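Local coordinates for protein DspB (Aggregatibacter actinomycetemcomitans, PDB 1YHT) that hydrolyses beta-linked N-acetylhexosamine residues as a family 20 glycoside hydrolase and releases biofilms, probably by cutting a polysaccharide of their matrix, at residues A[96-99]-A[100-103]; A[256-259]-A[260-263]; A[341-344]-A[345-349]; A[351-354]-A[355-359]. One frame throughout, in Å; residues are numbered along the deposited sequence.

Contact 1 of 4, residues A[96-99]-A[100-103]; sequences QLDD and IKAY
Ile100 folds back over the preceding turn of helix 94-106, where its side chain covers the carbonyl oxygen of Gln96. With CG1 anti to its own carbonyl carbon (chi1 -68°), the longer branch runs back along the helix, and Ile100 CG1 comes within 3.4 Å of Gln96 O. The same oxygen accepts the helical bond from Ile100 N at 3.0 Å, so an apolar branch shelters a backbone hydrogen bond, a buried place that suits an aliphatic side chain, which can also reach Leu92 and Ile35.

Asp98 meets Lys101 one turn on. The two side chains run side by side and in the same direction, and Asp98 OD1 takes the salt bridge from Lys101 NZ at 2.8 Å, approached nearly along the C-O bond of the carboxylate. Lysine is long enough to bring its methylenes over the backbone first: Lys101 CD lies 3.3 Å from Leu97 O before the chain bends at chi3 (47°) and turns the amine to the acid. That amine also donates to Ile170 O, so two acceptors fix its position.

Asp99 contributes chiefly its carbonyl, which Tyr103 N reaches at 3.1 Å with Tyr103 CB close beside it. Its carboxylate instead forms a salt bridge with Lys36, while Tyr103 OH bonds to Asp40. These links bind the polar flank of the turn to helix 32-44. Helix 94-106 is the helical part of the connection between parallel strands 49-53 and 110-117 of the barrel, and Leu97 rests on loop residues Ile62 and Leu92.

Contact 2 of 4, residues A[256-259]-A[260-263]; sequences RVSL and PELL
A capping box closes the N-terminal end of helix 259-264, with Ser258 as the N-cap and Glu261 three residues on. The first backbone N-H groups of a helix have no preceding turn to bond to, and the two side chains make good this lack reciprocally. Ser258 OG sits between its own N and carbonyl carbon (chi1 74°), from where it accepts Glu261 N at 3.0 Å. In return Glu261, extended beyond CG, brings OE1 back to Ser258 N at 2.8 Å in an almost straight bond (178° at the hydrogen). The donor meets the carboxylate on its anti side, 30° out of plane. A short hydroxyl and a long acid thus suit their positions, and the helix end would probably favour the negative charge.

Beside the box lies a hydrophobic staple, the apolar pairing of the residue before the N-cap with the fourth residue after the N-cap. Val257 CG1 touches Leu262 CD2 at 3.4 Å, tighter than usual, the side chains crossing at about a right angle. Val257 CG2 also packs on Glu261 CB at 3.3 Å, the two side chains running past each other in opposite directions. Pro260 fits the first turn because its nitrogen has no hydrogen to offer. Leu259 and Leu263 press together next to it and reach Val269 of strand 269-271, while Tyr236 of strand 233-236 bonds to Val257 O.

One water extends the box to the loop left by helix 246-255: it donates to Arg256 O at 2.6 Å and to Glu261 OE1 at 2.7 Å.

Contact 3 of 4, residues A[341-344]-A[345-349]; sequences TIQK and NTKSL
Asn345 holds CG anti to its own carbonyl carbon (chi1 -77°), which lays its amide back along helix 339-358 toward Thr341, while Thr346 sets OG1 between its N and carbonyl carbon (chi1 52°), a setting that turns the hydroxyl to Ile342 O. Thr341 O is therefore gripped twice: Asn345 N donates at 3.0 Å and Asn345 ND2 at 2.9 Å, from opposite faces of the carbonyl plane, with the oxygen lying close to the plane of the side-chain amide. The other end of that amide, OD1, bonds to Ser288, joining this helix to helix 287-301.

Thr346 OG1 donates to Ile342 O at 2.7 Å, whereas the bond of Thr346 N to the same oxygen is weak. A buried hydroxyl thus finds its acceptor in the backbone, next to Ile329 of strand 324-329.

The helix is kinked just beyond. Ser348 N makes no bond to the turn before it; a water instead accepts from Ser348 N at 2.9 Å and donates to Lys344 O at 2.9 Å. Hydroxyl and water thus add bonds where backbone bonding is weak or missing, while the second donor on Thr341 O would probably polarise it further.

Contact 4 of 4, residues A[351-354]-A[355-359]; sequences EAVI and HKTNG
His355 brings its imidazole back beside the Glu351 carbonyl, meeting it obliquely, with His355 CD2 3.2 Å from Glu351 O. The ring reaches that oxygen because CG lies anti to the carbonyl carbon (chi1 -70°). His355 N donates to the same oxygen at 2.9 Å, in a nearly straight bond of 167°. The Glu351 carboxylate stays apart, its OE1 5.5 Å from His355 NE2.

Thr357 gives the Val353 carbonyl a true second donor. Its OG1 donates to Val353 O at 2.6 Å while Thr357 N reaches that oxygen at 2.9 Å from the opposite face of the carbonyl plane. Threonine can enter this buried place, against Thr19 of strand 18-24, because the backbone satisfies its one polar group. Next to it Asn358 N bonds to Ile354 O at 3.0 Å, and the two side chains lie alongside each other.

Lys356 spreads its first methylenes over Ala352 O, then bends to deliver NZ to Ile299 O at helix 287-301. Gly359, whose N bonds to His355 O, has a positive phi (98°), where a side chain would press on the preceding carbonyl. Val353 O, shared between backbone and side-chain donors, is probably polarised further, while side-chain carbons cover Glu351 O and Ala352 O.

In the fold
All four contacts are local and lie in series along the chain, so none spans a loop and none nests in or crosses another. Together they sample the outer layer of the (beta/alpha)8 barrel. Contact 1 comes first, in the helix between the second and third barrel strands; contact 2 lies on the opposite side of the chain's centre, their centres about 36 Å apart, where one short helix hands over to the next before strand 269-271. Contacts 3 and 4 share the final helix 339-358, centres about 15 Å apart, which follows the last barrel strand, 324-329. That helix packs against helices 32-44 and 287-301 and against strand 18-24, bringing the two ends of the barrel sequence together.

Contact 1 of 4, residues A[96-99]-A[100-103]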
# COMPACT_ATOMS: atom_id res chain seq x y z
N GLN A 96 -11.26 -14.17 -10.89
CA GLN A 96 -10.52 -13.04 -11.42
C GLN A 96 -9.13 -12.89 -10.82
O GLN A 96 -8.15 -12.71 -11.54
CB GLN A 96 -11.30 -11.74 -11.25
CG GLN A 96 -12.48 -11.69 -12.19
CD GLN A 96 -13.46 -10.56 -11.89
OE1 GLN A 96 -13.48 -10.00 -10.80
NE2 GLN A 96 -14.29 -10.24 -12.88
N LEU A 97 -9.04 -13.02 -9.50
CA LEU A 97 -7.73 -12.94 -8.84
C LEU A 97 -6.81 -14.09 -9.24
O LEU A 97 -5.61 -13.92 -9.35
CB LEU A 97 -7.93 -12.92 -7.35
CG LEU A 97 -8.56 -11.66 -6.76
CD1 LEU A 97 -9.26 -11.94 -5.45
CD2 LEU A 97 -7.51 -10.57 -6.64
N ASP A 98 -7.38 -15.29 -9.42
CA ASP A 98 -6.59 -16.44 -9.86
C ASP A 98 -6.04 -16.26 -11.29
O ASP A 98 -4.92 -16.62 -11.57
CB ASP A 98 -7.42 -17.72 -9.82
CG ASP A 98 -7.63 -18.24 -8.41
OD1 ASP A 98 -6.92 -17.82 -7.46
OD2 ASP A 98 -8.53 -19.11 -8.27
N ASP A 99 -6.83 -15.63 -12.15
CA ASP A 99 -6.41 -15.22 -13.48
C ASP A 99 -5.22 -14.17 -13.42
O ASP A 99 -4.19 -14.32 -14.09
CB ASP A 99 -7.62 -14.64 -14.24
CG ASP A 99 -7.28 -14.18 -15.68
OD1 ASP A 99 -6.45 -14.82 -16.33
OD2 ASP A 99 -7.84 -13.17 -16.13
N ILE A 100 -5.35 -13.18 -12.54
CA ILE A 100 -4.29 -12.16 -12.37
C ILE A 100 -3.00 -12.81 -11.81
O ILE A 100 -1.92 -12.47 -12.25
CB ILE A 100 -4.78 -11.01 -11.46
CG1 ILE A 100 -5.89 -10.23 -12.19
CG2 ILE A 100 -3.64 -10.06 -11.05
CD1 ILE A 100 -6.76 -9.39 -11.29
N LYS A 101 -3.17 -13.71 -10.82
CA LYS A 101 -2.08 -14.40 -10.16
C LYS A 101 -1.26 -15.20 -11.14
O LYS A 101 -0.02 -15.10 -11.15
CB LYS A 101 -2.62 -15.34 -9.07
CG LYS A 101 -3.16 -14.62 -7.82
CD LYS A 101 -4.04 -15.49 -6.94
CE LYS A 101 -3.48 -16.89 -6.65
NZ LYS A 101 -4.54 -17.79 -6.00
N ALA A 102 -1.94 -16.02 -11.94
CA ALA A 102 -1.30 -16.81 -13.02
C ALA A 102 -0.51 -15.90 -13.99
O ALA A 102 0.64 -16.18 -14.36
CB ALA A 102 -2.35 -17.69 -13.75
N TYR A 103 -1.09 -14.78 -14.35
CA TYR A 103 -0.50 -13.90 -15.33
C TYR A 103 0.77 -13.28 -14.72
O TYR A 103 1.85 -13.31 -15.35
CB TYR A 103 -1.52 -12.86 -15.76
CG TYR A 103 -1.07 -12.08 -16.94
CD1 TYR A 103 -1.22 -12.60 -18.22
CD2 TYR A 103 -0.46 -10.82 -16.80
CE1 TYR A 103 -0.75 -11.89 -19.36
CE2 TYR A 103 -0.01 -10.12 -17.90
CZ TYR A 103 -0.14 -10.67 -19.19
OH TYR A 103 0.30 -9.97 -20.30

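Contact 2 of 4, residues A[256-259]-A[260-263]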
# COMPACT_ATOMS: atom_id res chain seq x y z
N ARG A 256 10.62 11.39 14.19
CA ARG A 256 10.65 10.21 13.35
C ARG A 256 12.07 9.84 12.93
O ARG A 256 12.97 10.69 12.92
CB ARG A 256 9.80 10.43 12.11
CG ARG A 256 8.34 10.55 12.44
CD ARG A 256 7.50 10.60 11.21
NE ARG A 256 6.08 10.70 11.53
CZ ARG A 256 5.10 10.63 10.64
NH1 ARG A 256 5.36 10.45 9.36
NH2 ARG A 256 3.84 10.75 11.04
N VAL A 257 12.25 8.58 12.55
CA VAL A 257 13.52 8.13 12.00
C VAL A 257 13.62 8.52 10.48
O VAL A 257 12.67 8.40 9.72
CB VAL A 257 13.74 6.59 12.26
CG1 VAL A 257 12.81 5.78 11.42
CG2 VAL A 257 15.14 6.17 11.92
N SER A 258 14.78 8.98 10.06
CA SER A 258 15.04 9.24 8.63
C SER A 258 15.36 7.93 7.89
O SER A 258 15.67 6.91 8.51
CB SER A 258 16.25 10.17 8.50
OG SER A 258 17.43 9.46 8.79
N LEU A 259 15.30 7.98 6.57
CA LEU A 259 15.63 6.84 5.78
C LEU A 259 17.10 6.44 6.05
O LEU A 259 17.37 5.27 6.29
CB LEU A 259 15.30 7.08 4.30
CG LEU A 259 15.65 5.94 3.34
CD1 LEU A 259 14.69 5.84 2.15
CD2 LEU A 259 17.06 6.07 2.89
N PRO A 260 18.05 7.42 6.05
CA PRO A 260 19.41 7.00 6.34
C PRO A 260 19.57 6.36 7.71
O PRO A 260 20.36 5.45 7.86
CB PRO A 260 20.21 8.30 6.23
CG PRO A 260 19.37 9.16 5.25
CD PRO A 260 17.98 8.85 5.71
N GLU A 261 18.86 6.86 8.70
CA GLU A 261 18.91 6.28 10.04
C GLU A 261 18.48 4.82 10.06
O GLU A 261 19.08 3.99 10.75
CB GLU A 261 18.12 7.12 11.02
CG GLU A 261 18.91 8.33 11.46
CD GLU A 261 18.06 9.44 12.03
OE1 GLU A 261 16.82 9.42 11.97
OE2 GLU A 261 18.67 10.39 12.56
N LEU A 262 17.47 4.50 9.25
CA LEU A 262 17.00 3.13 9.10
C LEU A 262 18.05 2.27 8.43
O LEU A 262 18.31 1.15 8.86
CB LEU A 262 15.69 3.11 8.30
CG LEU A 262 14.45 3.65 9.06
CD1 LEU A 262 13.24 3.75 8.14
CD2 LEU A 262 14.12 2.82 10.26
N LEU A 263 18.66 2.82 7.37
CA LEU A 263 19.72 2.09 6.63
C LEU A 263 20.90 1.78 7.54
O LEU A 263 21.45 0.68 7.52
CB LEU A 263 20.20 2.93 5.45
CG LEU A 263 19.18 3.19 4.35
CD1 LEU A 263 19.81 4.01 3.26
CD2 LEU A 263 18.61 1.91 3.78
O HOH W 1 15.31 11.69 12.24

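Contact 3 of 4, residues A[341-344]-A[345-349]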
# COMPACT_ATOMS: atom_id res chain seq x y z
N THR A 341 -7.47 4.66 -19.13
CA THR A 341 -6.86 6.00 -19.36
C THR A 341 -5.73 6.22 -18.35
O THR A 341 -4.63 6.73 -18.70
CB THR A 341 -7.90 7.09 -19.20
OG1 THR A 341 -8.93 6.88 -20.16
CG2 THR A 341 -7.34 8.51 -19.37
N ILE A 342 -5.99 5.84 -17.11
CA ILE A 342 -4.96 5.97 -16.07
C ILE A 342 -3.72 5.14 -16.42
O ILE A 342 -2.55 5.59 -16.33
CB ILE A 342 -5.48 5.54 -14.69
CG1 ILE A 342 -6.55 6.52 -14.22
CG2 ILE A 342 -4.28 5.46 -13.67
CD1 ILE A 342 -7.46 5.95 -13.14
N GLN A 343 -3.96 3.88 -16.76
CA GLN A 343 -2.88 3.00 -17.12
C GLN A 343 -2.07 3.53 -18.31
O GLN A 343 -0.83 3.59 -18.24
CB GLN A 343 -3.44 1.63 -17.42
CG GLN A 343 -2.41 0.52 -17.63
CD GLN A 343 -1.92 0.40 -19.08
OE1 GLN A 343 -2.69 0.49 -20.02
NE2 GLN A 343 -0.64 0.20 -19.23
N LYS A 344 -2.73 3.90 -19.40
CA LYS A 344 -1.99 4.35 -20.59
C LYS A 344 -1.18 5.62 -20.32
O LYS A 344 -0.05 5.75 -20.78
CB LYS A 344 -2.90 4.54 -21.80
CG LYS A 344 -3.93 5.63 -21.64
CD LYS A 344 -4.78 5.88 -22.98
CE LYS A 344 -5.95 4.88 -23.19
NZ LYS A 344 -7.35 5.33 -22.63
N ASN A 345 -1.75 6.53 -19.53
CA ASN A 345 -1.07 7.80 -19.24
C ASN A 345 0.06 7.73 -18.22
O ASN A 345 0.90 8.64 -18.17
CB ASN A 345 -2.06 8.89 -18.91
CG ASN A 345 -2.76 9.43 -20.16
OD1 ASN A 345 -2.20 10.28 -20.86
ND2 ASN A 345 -3.96 8.92 -20.45
N THR A 346 0.07 6.70 -17.37
CA THR A 346 1.12 6.57 -16.34
C THR A 346 2.25 5.65 -16.76
O THR A 346 3.22 5.47 -16.05
CB THR A 346 0.55 6.08 -14.96
OG1 THR A 346 -0.23 4.90 -15.15
CG2 THR A 346 -0.36 7.18 -14.36
N LYS A 347 2.13 5.05 -17.94
CA LYS A 347 3.11 4.10 -18.43
C LYS A 347 4.53 4.68 -18.49
O LYS A 347 5.47 4.07 -18.04
CB LYS A 347 2.70 3.60 -19.83
CG LYS A 347 3.25 2.29 -20.30
CD LYS A 347 2.52 1.84 -21.59
CE LYS A 347 2.23 0.29 -21.74
NZ LYS A 347 0.81 -0.32 -21.41
N SER A 348 4.67 5.85 -19.10
CA SER A 348 5.98 6.48 -19.21
C SER A 348 6.61 6.69 -17.82
O SER A 348 7.78 6.49 -17.63
CB SER A 348 5.86 7.81 -19.95
OG SER A 348 5.51 7.56 -21.32
N LEU A 349 5.78 7.09 -16.86
CA LEU A 349 6.26 7.42 -15.54
C LEU A 349 6.67 6.15 -14.81
O LEU A 349 7.68 6.10 -14.11
CB LEU A 349 5.17 8.20 -14.81
CG LEU A 349 5.38 8.49 -13.32
CD1 LEU A 349 6.66 9.24 -13.05
CD2 LEU A 349 4.17 9.27 -12.78
O HOH W 2 2.54 7.05 -20.73

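Contact 4 of 4, residues A[351-354]-A[355-359]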
# COMPACT_ATOMS: atom_id res chain seq x y z
N GLU A 351 7.64 3.28 -16.20
CA GLU A 351 8.90 2.90 -16.85
C GLU A 351 10.10 3.65 -16.31
O GLU A 351 11.13 3.06 -16.02
CB GLU A 351 8.82 3.07 -18.39
CG GLU A 351 7.86 2.11 -19.03
CD GLU A 351 7.63 2.39 -20.52
OE1 GLU A 351 8.18 3.41 -21.04
OE2 GLU A 351 6.95 1.57 -21.13
N ALA A 352 9.97 4.96 -16.22
CA ALA A 352 11.04 5.85 -15.72
C ALA A 352 11.45 5.50 -14.29
O ALA A 352 12.61 5.43 -13.98
CB ALA A 352 10.57 7.29 -15.74
N VAL A 353 10.49 5.31 -13.41
CA VAL A 353 10.79 4.97 -12.01
C VAL A 353 11.56 3.63 -11.92
O VAL A 353 12.59 3.53 -11.21
CB VAL A 353 9.50 4.91 -11.16
CG1 VAL A 353 9.81 4.39 -9.72
CG2 VAL A 353 8.83 6.28 -11.10
N ILE A 354 11.12 2.65 -12.68
CA ILE A 354 11.74 1.32 -12.71
C ILE A 354 13.16 1.42 -13.27
O ILE A 354 14.08 0.87 -12.69
CB ILE A 354 10.91 0.26 -13.51
CG1 ILE A 354 9.62 -0.08 -12.75
CG2 ILE A 354 11.70 -1.00 -13.75
CD1 ILE A 354 8.58 -0.87 -13.54
N HIS A 355 13.31 2.08 -14.40
CA HIS A 355 14.61 2.23 -15.02
C HIS A 355 15.56 3.06 -14.15
O HIS A 355 16.70 2.70 -14.01
CB HIS A 355 14.51 2.86 -16.41
CG HIS A 355 13.89 1.97 -17.44
ND1 HIS A 355 14.20 0.63 -17.57
CD2 HIS A 355 13.01 2.25 -18.44
CE1 HIS A 355 13.50 0.11 -18.56
NE2 HIS A 355 12.77 1.06 -19.11
N LYS A 356 15.09 4.17 -13.58
CA LYS A 356 15.95 4.99 -12.72
C LYS A 356 16.36 4.26 -11.47
O LYS A 356 17.46 4.51 -10.96
CB LYS A 356 15.27 6.30 -12.33
CG LYS A 356 15.11 7.30 -13.49
CD LYS A 356 16.46 7.93 -13.96
CE LYS A 356 17.15 8.67 -12.84
NZ LYS A 356 17.49 10.06 -13.22
N THR A 357 15.51 3.36 -10.99
CA THR A 357 15.82 2.59 -9.79
C THR A 357 16.87 1.51 -10.11
O THR A 357 17.86 1.35 -9.40
CB THR A 357 14.56 1.92 -9.21
OG1 THR A 357 13.56 2.92 -8.89
CG2 THR A 357 14.89 1.11 -7.98
N ASN A 358 16.61 0.74 -11.15
CA ASN A 358 17.54 -0.30 -11.57
C ASN A 358 18.80 0.25 -12.25
O ASN A 358 19.81 -0.42 -12.29
CB ASN A 358 16.85 -1.28 -12.52
CG ASN A 358 15.92 -2.23 -11.80
OD1 ASN A 358 15.98 -2.37 -10.58
ND2 ASN A 358 15.08 -2.92 -12.56
N GLY A 359 18.73 1.45 -12.83
CA GLY A 359 19.90 2.09 -13.47
C GLY A 359 19.89 1.89 -14.98
O GLY A 359 19.93 0.75 -15.48